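Rv1990c (MbcA) (Mycobacterium tuberculosis, PDB 6FKG) neutralises its cognate toxin MbcT, an NAD+ phosphorylase, by blocking access to the toxin's active site as the antitoxin half of a type II toxin-antitoxin system. Local coordinates at residues C[11-16]-C[39-44]; C[16-21]-C[61-66]; C[86-91]-C[99-104]. All coordinates share one frame; numbering follows the deposited sequence.

Contact 1 (C[11-16]-C[39-44]); sequences TVSGAI and RWTAGQ
V12 and S13 of helix 7-19 pack against W40 and T41 at the end of helix 34-41, a close helix-to-helix contact made without any hydrogen bond between the two segments. The backbones come near enough for small side chains to meet at their roots: the CA atoms of S13 and T41 lie 5.2 Å apart, and S13 CB touches T41 CB at 3.7 Å. T41 CG2 lies 4.0 Å from S13 CB. The T41 OG1 sits between the backbone N and the carbonyl carbon (chi1 52°), from where it bonds back to the carbonyl oxygens of V37 and A38, so the polar end of this buried threonine is satisfied inside its own helix. Beside this pair, V12 meets the rim of the indole. V12 CB lies near the ring plane, 3.7 Å from W40 CZ3, while V12 CG2 reaches W40 CH2 at 3.9 Å; the valine thus abuts the six-membered end edge-on. The tryptophan gets there because its CG is anti to the backbone N (chi1 -169°). L55 of helix 52-65 also touches W40, and F137 of a neighbouring MbcT chain packs on V12. Just beyond the contact, G43 adopts positive phi, with G43 N bonded to W40 O and Q44 N to R39 O: the Schellman motif that typically closes an alpha-helix, here at the C-terminal end of the helix that carries W40.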
loop_
_atom_site.group_PDB
_atom_site.type_symbol
_atom_site.label_atom_id
_atom_site.label_comp_id
_atom_site.label_asym_id
_atom_site.label_seq_id
_atom_site.Cartn_x
_atom_site.Cartn_y
_atom_site.Cartn_z
ATOM N N THR C 11 -33.378 -10.589 15.255
ATOM C CA THR C 11 -32.765 -9.674 16.201
ATOM C C THR C 11 -32.299 -8.395 15.509
ATOM O O THR C 11 -32.539 -7.291 16.001
ATOM C CB THR C 11 -31.580 -10.336 16.911
ATOM O OG1 THR C 11 -32.021 -11.577 17.477
ATOM C CG2 THR C 11 -31.050 -9.421 18.013
ATOM N N VAL C 12 -31.649 -8.553 14.359
ATOM C CA VAL C 12 -31.204 -7.409 13.564
ATOM C C VAL C 12 -32.401 -6.585 13.090
ATOM O O VAL C 12 -32.395 -5.353 13.166
ATOM C CB VAL C 12 -30.376 -7.859 12.342
ATOM C CG1 VAL C 12 -30.117 -6.681 11.389
ATOM C CG2 VAL C 12 -29.076 -8.491 12.795
ATOM N N SER C 13 -33.430 -7.274 12.604
ATOM C CA SER C 13 -34.636 -6.596 12.140
ATOM C C SER C 13 -35.270 -5.747 13.250
ATOM O O SER C 13 -35.711 -4.614 13.014
ATOM C CB SER C 13 -35.636 -7.621 11.613
ATOM O OG SER C 13 -36.783 -6.978 11.111
ATOM N N GLY C 14 -35.321 -6.299 14.459
ATOM C CA GLY C 14 -35.899 -5.598 15.595
ATOM C C GLY C 14 -35.182 -4.293 15.875
ATOM O O GLY C 14 -35.821 -3.261 16.117
ATOM N N ALA C 15 -33.850 -4.332 15.836
ATOM C CA ALA C 15 -33.045 -3.130 16.032
ATOM C C ALA C 15 -33.359 -2.070 14.960
ATOM O O ALA C 15 -33.531 -0.896 15.278
ATOM C CB ALA C 15 -31.552 -3.479 16.027
ATOM N N ILE C 16 -33.454 -2.497 13.703
ATOM C CA ILE C 16 -33.796 -1.593 12.592
ATOM C C ILE C 16 -35.165 -0.938 12.748
ATOM O O ILE C 16 -35.321 0.269 12.554
ATOM C CB ILE C 16 -33.783 -2.338 11.233
ATOM C CG1 ILE C 16 -32.375 -2.832 10.910
ATOM C CG2 ILE C 16 -34.320 -1.440 10.103
ATOM C CD1 ILE C 16 -31.308 -1.790 11.101
ATOM N N ARG C 39 -36.067 -9.014 2.580
ATOM C CA ARG C 39 -36.035 -10.477 2.569
ATOM C C ARG C 39 -35.092 -11.040 3.635
ATOM O O ARG C 39 -35.445 -11.992 4.335
ATOM C CB ARG C 39 -35.629 -11.003 1.191
ATOM C CG ARG C 39 -36.741 -10.890 0.150
ATOM C CD ARG C 39 -36.347 -11.518 -1.198
ATOM N NE ARG C 39 -35.930 -12.913 -1.079
ATOM C CZ ARG C 39 -36.761 -13.953 -1.029
ATOM N NH1 ARG C 39 -38.076 -13.770 -1.078
ATOM N NH2 ARG C 39 -36.277 -15.182 -0.917
ATOM N N TRP C 40 -33.898 -10.459 3.742
ATOM C CA TRP C 40 -32.924 -10.897 4.733
ATOM C C TRP C 40 -33.507 -10.784 6.137
ATOM O O TRP C 40 -33.434 -11.729 6.922
ATOM C CB TRP C 40 -31.630 -10.081 4.631
ATOM C CG TRP C 40 -30.502 -10.655 5.438
ATOM C CD1 TRP C 40 -29.519 -11.498 4.997
ATOM C CD2 TRP C 40 -30.252 -10.441 6.832
ATOM N NE1 TRP C 40 -28.666 -11.808 6.033
ATOM C CE2 TRP C 40 -29.098 -11.176 7.169
ATOM C CE3 TRP C 40 -30.890 -9.694 7.826
ATOM C CZ2 TRP C 40 -28.567 -11.186 8.462
ATOM C CZ3 TRP C 40 -30.360 -9.701 9.107
ATOM C CH2 TRP C 40 -29.213 -10.446 9.413
ATOM N N THR C 41 -34.104 -9.633 6.449
ATOM C CA THR C 41 -34.659 -9.417 7.779
ATOM C C THR C 41 -35.904 -10.271 8.022
ATOM O O THR C 41 -36.319 -10.458 9.164
ATOM C CB THR C 41 -35.010 -7.937 8.015
ATOM O OG1 THR C 41 -35.836 -7.460 6.944
ATOM C CG2 THR C 41 -33.752 -7.101 8.103
ATOM N N ALA C 42 -36.501 -10.784 6.946
ATOM C CA ALA C 42 -37.648 -11.674 7.063
ATOM C C ALA C 42 -37.176 -13.126 7.116
ATOM O O ALA C 42 -37.987 -14.051 7.136
ATOM C CB ALA C 42 -38.624 -11.460 5.897
ATOM N N GLY C 43 -35.860 -13.313 7.143
ATOM C CA GLY C 43 -35.274 -14.638 7.236
ATOM C C GLY C 43 -35.356 -15.446 5.955
ATOM O O GLY C 43 -35.165 -16.663 5.970
ATOM N N GLN C 44 -35.636 -14.773 4.841
ATOM C CA GLN C 44 -35.716 -15.432 3.541
ATOM C C GLN C 44 -34.366 -15.453 2.832
ATOM O O GLN C 44 -33.480 -14.643 3.129
ATOM C CB GLN C 44 -36.749 -14.737 2.655
ATOM C CG GLN C 44 -38.116 -14.603 3.291
ATOM C CD GLN C 44 -39.003 -13.648 2.526
ATOM O OE1 GLN C 44 -38.643 -12.491 2.308
ATOM N NE2 GLN C 44 -40.157 -14.131 2.092
#

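Contact 2 (C[16-21]-C[61-66]); sequences IERLGL and VADALA
L19, near the end of helix 7-19, presses its branched tip against helix 52-65, and this is the tight, buried half of a contact whose other half is an ion pair at the exposed edge. L19 CD2 rests on A62 CB at 3.7 Å, the small alanine letting the two backbones approach to 6.2 Å between the CA atoms of L19 and A62. With CG anti to the backbone N (chi1 -179°), the leucine reaches across to the partner helix, and its other methyl, L19 CD1, meets L65 CD2 more distantly at 4.2 Å. A74 of helix 71-78 touches both leucines, so three helices share this apolar patch. On the solvent side R18 and D63 replace packing with charge. The arginine chain bends at chi3 and offers R18 NH2 alone to D63 OD1, at 3.0 Å and nearly straight (177°). The acceptor lies in the guanidinium plane and receives the bond on its syn lone pair; the two flat groups are only 16° from coplanar. One nitrogen makes the bond, not the two-nitrogen grip. H139 of an MbcT chain packs on D63, placing this edge beside the toxin. The contact is thus a leucine-alanine helix-helix packing with an interhelical R18-D63 salt bridge, joining helix 7-19 to helix 52-65 in this all-helical antitoxin.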
loop_
_atom_site.group_PDB
_atom_site.type_symbol
_atom_site.label_atom_id
_atom_site.label_comp_id
_atom_site.label_asym_id
_atom_site.label_seq_id
_atom_site.Cartn_x
_atom_site.Cartn_y
_atom_site.Cartn_z
ATOM N N ILE C 16 -33.454 -2.497 13.703
ATOM C CA ILE C 16 -33.796 -1.593 12.592
ATOM C C ILE C 16 -35.165 -0.938 12.748
ATOM O O ILE C 16 -35.321 0.269 12.554
ATOM C CB ILE C 16 -33.783 -2.338 11.233
ATOM C CG1 ILE C 16 -32.375 -2.832 10.910
ATOM C CG2 ILE C 16 -34.320 -1.440 10.103
ATOM C CD1 ILE C 16 -31.308 -1.790 11.101
ATOM N N GLU C 17 -36.162 -1.746 13.078
ATOM C CA GLU C 17 -37.524 -1.255 13.148
ATOM C C GLU C 17 -37.698 -0.292 14.315
ATOM O O GLU C 17 -38.463 0.674 14.221
ATOM C CB GLU C 17 -38.509 -2.421 13.250
ATOM C CG GLU C 17 -38.605 -3.243 11.970
ATOM C CD GLU C 17 -38.804 -2.381 10.721
ATOM O OE1 GLU C 17 -39.678 -1.483 10.738
ATOM O OE2 GLU C 17 -38.079 -2.604 9.724
ATOM N N ARG C 18 -36.982 -0.543 15.410
ATOM C CA ARG C 18 -37.081 0.333 16.576
ATOM C C ARG C 18 -36.557 1.732 16.247
ATOM O O ARG C 18 -37.018 2.722 16.803
ATOM C CB ARG C 18 -36.332 -0.263 17.773
ATOM C CG ARG C 18 -37.098 -1.390 18.460
ATOM C CD ARG C 18 -36.456 -1.813 19.772
ATOM N NE ARG C 18 -35.150 -2.438 19.579
ATOM C CZ ARG C 18 -34.970 -3.732 19.329
ATOM N NH1 ARG C 18 -36.015 -4.547 19.234
ATOM N NH2 ARG C 18 -33.742 -4.214 19.173
ATOM N N LEU C 19 -35.610 1.805 15.321
ATOM C CA LEU C 19 -35.044 3.084 14.907
ATOM C C LEU C 19 -35.864 3.720 13.780
ATOM O O LEU C 19 -35.718 4.902 13.484
ATOM C CB LEU C 19 -33.596 2.888 14.466
ATOM C CG LEU C 19 -32.747 4.070 13.993
ATOM C CD1 LEU C 19 -32.691 5.148 15.042
ATOM C CD2 LEU C 19 -31.333 3.561 13.661
ATOM N N GLY C 20 -36.724 2.927 13.151
ATOM C CA GLY C 20 -37.622 3.441 12.124
ATOM C C GLY C 20 -36.992 3.655 10.761
ATOM O O GLY C 20 -37.510 4.420 9.941
ATOM N N LEU C 21 -35.871 2.986 10.502
ATOM C CA LEU C 21 -35.232 3.100 9.201
ATOM C C LEU C 21 -36.089 2.475 8.108
ATOM O O LEU C 21 -36.799 1.496 8.336
ATOM C CB LEU C 21 -33.858 2.437 9.212
ATOM C CG LEU C 21 -32.875 3.004 10.243
ATOM C CD1 LEU C 21 -31.494 2.393 10.029
ATOM C CD2 LEU C 21 -32.818 4.524 10.201
ATOM N N VAL C 61 -25.314 -0.116 16.294
ATOM C CA VAL C 61 -25.448 1.324 16.433
ATOM C C VAL C 61 -26.876 1.716 16.800
ATOM O O VAL C 61 -27.086 2.550 17.685
ATOM C CB VAL C 61 -25.007 2.040 15.146
ATOM C CG1 VAL C 61 -25.442 3.476 15.173
ATOM C CG2 VAL C 61 -23.476 1.962 15.012
ATOM N N ALA C 62 -27.852 1.108 16.126
ATOM C CA ALA C 62 -29.252 1.398 16.414
ATOM C C ALA C 62 -29.596 1.086 17.872
ATOM O O ALA C 62 -30.263 1.874 18.550
ATOM C CB ALA C 62 -30.145 0.613 15.497
ATOM N N ASP C 63 -29.161 -0.073 18.349
ATOM C CA ASP C 63 -29.443 -0.450 19.724
ATOM C C ASP C 63 -28.730 0.472 20.710
ATOM O O ASP C 63 -29.319 0.868 21.714
ATOM C CB ASP C 63 -29.047 -1.899 19.979
ATOM C CG ASP C 63 -30.136 -2.876 19.584
ATOM O OD1 ASP C 63 -31.297 -2.441 19.384
ATOM O OD2 ASP C 63 -29.828 -4.079 19.474
ATOM N N ALA C 64 -27.476 0.818 20.427
ATOM C CA ALA C 64 -26.710 1.697 21.320
ATOM C C ALA C 64 -27.357 3.083 21.388
ATOM O O ALA C 64 -27.497 3.682 22.463
ATOM C CB ALA C 64 -25.270 1.818 20.858
ATOM N N LEU C 65 -27.733 3.582 20.224
ATOM C CA LEU C 65 -28.291 4.931 20.107
ATOM C C LEU C 65 -29.566 5.110 20.937
ATOM O O LEU C 65 -29.857 6.207 21.405
ATOM C CB LEU C 65 -28.556 5.242 18.629
ATOM C CG LEU C 65 -28.944 6.663 18.242
ATOM C CD1 LEU C 65 -27.888 7.666 18.699
ATOM C CD2 LEU C 65 -29.155 6.744 16.732
ATOM N N ALA C 66 -30.303 4.024 21.160
ATOM C CA ALA C 66 -31.561 4.103 21.917
ATOM C C ALA C 66 -31.317 4.503 23.368
ATOM O O ALA C 66 -32.212 5.002 24.050
ATOM C CB ALA C 66 -32.321 2.761 21.847
#

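Contact 3 (C[86-91]-C[99-104]); sequences EHRKPA and YQRVLA
P90 and V102 mark the closest approach of the two backbones, with their CA atoms 6.2 Å apart where the first turn of helix 90-95, preceded by K89 at its N-cap position, meets helix 99-110. The apolar part is modest: P90 CB faces V102 CG1 at 4.2 Å, and V102 CG2 lies 3.9 Å from P90 O. W77 of helix 71-78 touches both residues, and V61 of helix 52-65 packs on V102, so this end of the contact belongs to the interior.

At the outer end, the chemistry turns ionic. R101 grips the carboxylate of E86 end-on with two nitrogens: R101 NH1 reaches E86 OE1 at 2.9 Å and R101 NH2 reaches E86 OE2 at 3.1 Å, each oxygen using its syn lone pair. The E86 carboxylate and R101 guanidinium planes are 17° apart, as suits such a paired bond, which restrains rotation of both. R101 gets there with CG anti to the backbone N (chi1 179°) and a bend at chi2, while E86 folds at its own chi2. E86 OE1 also accepts from R88 NH2 at 2.8 Å, less straight at 145° and tilted from the R88 guanidinium plane. Two arginines therefore converge on one carboxylate oxygen; R88 NH2 and R101 NH1 are only 3.4 Å apart, and the shared glutamate probably offsets their like charges. R88 NH1 has a second carboxylate partner, E98 OE1, in a salt bridge. F44 of an MbcT chain packs on R101, and D123 of the same chain on H87. The whole is a salt-bridge network in which one glutamate joins two arginines, tying the loop before helix 90-95 to helix 99-110 within the Xre/MbcA/ParS C-terminal toxin-binding domain.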
loop_
_atom_site.group_PDB
_atom_site.type_symbol
_atom_site.label_atom_id
_atom_site.label_comp_id
_atom_site.label_asym_id
_atom_site.label_seq_id
_atom_site.Cartn_x
_atom_site.Cartn_y
_atom_site.Cartn_z
ATOM N N GLU C 86 -16.594 15.440 12.367
ATOM C CA GLU C 86 -16.081 16.233 11.248
ATOM C C GLU C 86 -17.177 16.498 10.203
ATOM O O GLU C 86 -16.941 16.454 8.993
ATOM C CB GLU C 86 -14.869 15.535 10.613
ATOM C CG GLU C 86 -13.693 15.310 11.581
ATOM C CD GLU C 86 -13.942 14.184 12.582
ATOM O OE1 GLU C 86 -14.392 13.100 12.157
ATOM O OE2 GLU C 86 -13.701 14.384 13.794
ATOM N N HIS C 87 -18.381 16.770 10.697
ATOM C CA HIS C 87 -19.515 17.162 9.865
ATOM C C HIS C 87 -19.942 16.048 8.922
ATOM O O HIS C 87 -20.427 16.311 7.831
ATOM C CB HIS C 87 -19.187 18.441 9.075
ATOM C CG HIS C 87 -18.705 19.566 9.937
ATOM N ND1 HIS C 87 -19.541 20.272 10.773
ATOM C CD2 HIS C 87 -17.467 20.090 10.111
ATOM C CE1 HIS C 87 -18.844 21.193 11.415
ATOM N NE2 HIS C 87 -17.583 21.105 11.028
ATOM N N ARG C 88 -19.753 14.800 9.350
ATOM C CA ARG C 88 -20.227 13.650 8.592
ATOM C C ARG C 88 -21.470 13.061 9.257
ATOM O O ARG C 88 -21.715 13.287 10.436
ATOM C CB ARG C 88 -19.120 12.589 8.474
ATOM C CG ARG C 88 -17.933 13.034 7.626
ATOM C CD ARG C 88 -16.813 11.992 7.652
ATOM N NE ARG C 88 -16.252 11.865 8.996
ATOM C CZ ARG C 88 -15.602 10.793 9.443
ATOM N NH1 ARG C 88 -15.427 9.737 8.655
ATOM N NH2 ARG C 88 -15.129 10.775 10.686
ATOM N N LYS C 89 -22.267 12.325 8.487
ATOM C CA LYS C 89 -23.456 11.661 9.015
ATOM C C LYS C 89 -23.077 10.320 9.638
ATOM O O LYS C 89 -22.336 9.551 9.019
ATOM C CB LYS C 89 -24.481 11.417 7.908
ATOM C CG LYS C 89 -24.999 12.673 7.197
ATOM C CD LYS C 89 -25.787 12.282 5.962
ATOM C CE LYS C 89 -26.084 13.500 5.097
ATOM N NZ LYS C 89 -26.924 13.173 3.915
ATOM N N PRO C 90 -23.596 10.022 10.845
ATOM C CA PRO C 90 -23.343 8.690 11.429
ATOM C C PRO C 90 -23.677 7.523 10.483
ATOM O O PRO C 90 -22.934 6.537 10.453
ATOM C CB PRO C 90 -24.262 8.670 12.660
ATOM C CG PRO C 90 -24.362 10.148 13.060
ATOM C CD PRO C 90 -24.315 10.921 11.776
ATOM N N ALA C 91 -24.767 7.632 9.726
ATOM C CA ALA C 91 -25.135 6.574 8.781
ATOM C C ALA C 91 -24.053 6.338 7.724
ATOM O O ALA C 91 -23.817 5.200 7.318
ATOM C CB ALA C 91 -26.470 6.897 8.105
ATOM N N TYR C 99 -18.218 2.174 12.118
ATOM C CA TYR C 99 -19.223 2.071 13.173
ATOM C C TYR C 99 -18.612 2.208 14.577
ATOM O O TYR C 99 -19.286 2.644 15.504
ATOM C CB TYR C 99 -19.994 0.741 13.081
ATOM C CG TYR C 99 -19.237 -0.441 13.651
ATOM C CD1 TYR C 99 -18.184 -1.021 12.941
ATOM C CD2 TYR C 99 -19.555 -0.963 14.900
ATOM C CE1 TYR C 99 -17.487 -2.076 13.447
ATOM C CE2 TYR C 99 -18.840 -2.039 15.424
ATOM C CZ TYR C 99 -17.814 -2.586 14.685
ATOM O OH TYR C 99 -17.086 -3.651 15.163
ATOM N N GLN C 100 -17.344 1.841 14.741
ATOM C CA GLN C 100 -16.748 1.892 16.077
ATOM C C GLN C 100 -16.686 3.332 16.569
ATOM O O GLN C 100 -16.937 3.598 17.744
ATOM C CB GLN C 100 -15.358 1.249 16.086
ATOM C CG GLN C 100 -15.390 -0.267 16.185
ATOM C CD GLN C 100 -15.755 -0.751 17.587
ATOM O OE1 GLN C 100 -15.921 0.048 18.513
ATOM N NE2 GLN C 100 -15.866 -2.063 17.748
ATOM N N ARG C 101 -16.387 4.260 15.662
ATOM C CA ARG C 101 -16.325 5.675 16.030
ATOM C C ARG C 101 -17.696 6.171 16.446
ATOM O O ARG C 101 -17.829 6.983 17.369
ATOM C CB ARG C 101 -15.799 6.528 14.863
ATOM C CG ARG C 101 -15.718 8.037 15.175
ATOM C CD ARG C 101 -14.319 8.433 15.600
ATOM N NE ARG C 101 -14.206 9.808 16.090
ATOM C CZ ARG C 101 -14.236 10.900 15.323
ATOM N NH1 ARG C 101 -14.401 10.801 14.002
ATOM N NH2 ARG C 101 -14.118 12.103 15.883
ATOM N N VAL C 102 -18.723 5.707 15.738
ATOM C CA VAL C 102 -20.098 6.069 16.071
ATOM C C VAL C 102 -20.489 5.538 17.457
ATOM O O VAL C 102 -21.098 6.244 18.257
ATOM C CB VAL C 102 -21.086 5.536 15.009
ATOM C CG1 VAL C 102 -22.512 5.925 15.377
ATOM C CG2 VAL C 102 -20.707 6.062 13.617
ATOM N N LEU C 103 -20.153 4.283 17.742
ATOM C CA LEU C 103 -20.395 3.721 19.072
ATOM C C LEU C 103 -19.647 4.495 20.158
ATOM O O LEU C 103 -20.167 4.679 21.272
ATOM C CB LEU C 103 -19.978 2.244 19.128
ATOM C CG LEU C 103 -20.817 1.287 18.266
ATOM C CD1 LEU C 103 -20.306 -0.159 18.417
ATOM C CD2 LEU C 103 -22.303 1.390 18.638
ATOM N N ALA C 104 -18.430 4.932 19.844
ATOM C CA ALA C 104 -17.645 5.698 20.809
ATOM C C ALA C 104 -18.324 7.046 21.087
ATOM O O ALA C 104 -18.438 7.463 22.256
ATOM C CB ALA C 104 -16.194 5.891 20.311
#

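Contacts 1 and 2 use the same helix, 7-19, and their segments overlap at I16: its middle turns meet the end of helix 34-41 and its last turn meets helix 52-65. They touch where A15 CB lies 3.5 Å from D63 OD1. Contact 3 lies across the chain's centre from contact 1, their centres about 23 Å apart, but it joins contact 2 through V61 and A64, which pack on V102 and L103. Helix 52-65 thus lies between helix 7-19 and helix 99-110 and touches both. Contact 2 is the most buried. Contacts 1 and 3, both partly buried, differ in chemistry: contact 1 has no hydrogen bond or salt bridge between its segments, whereas in contacts 2 and 3 charged groups pair beside the apolar part.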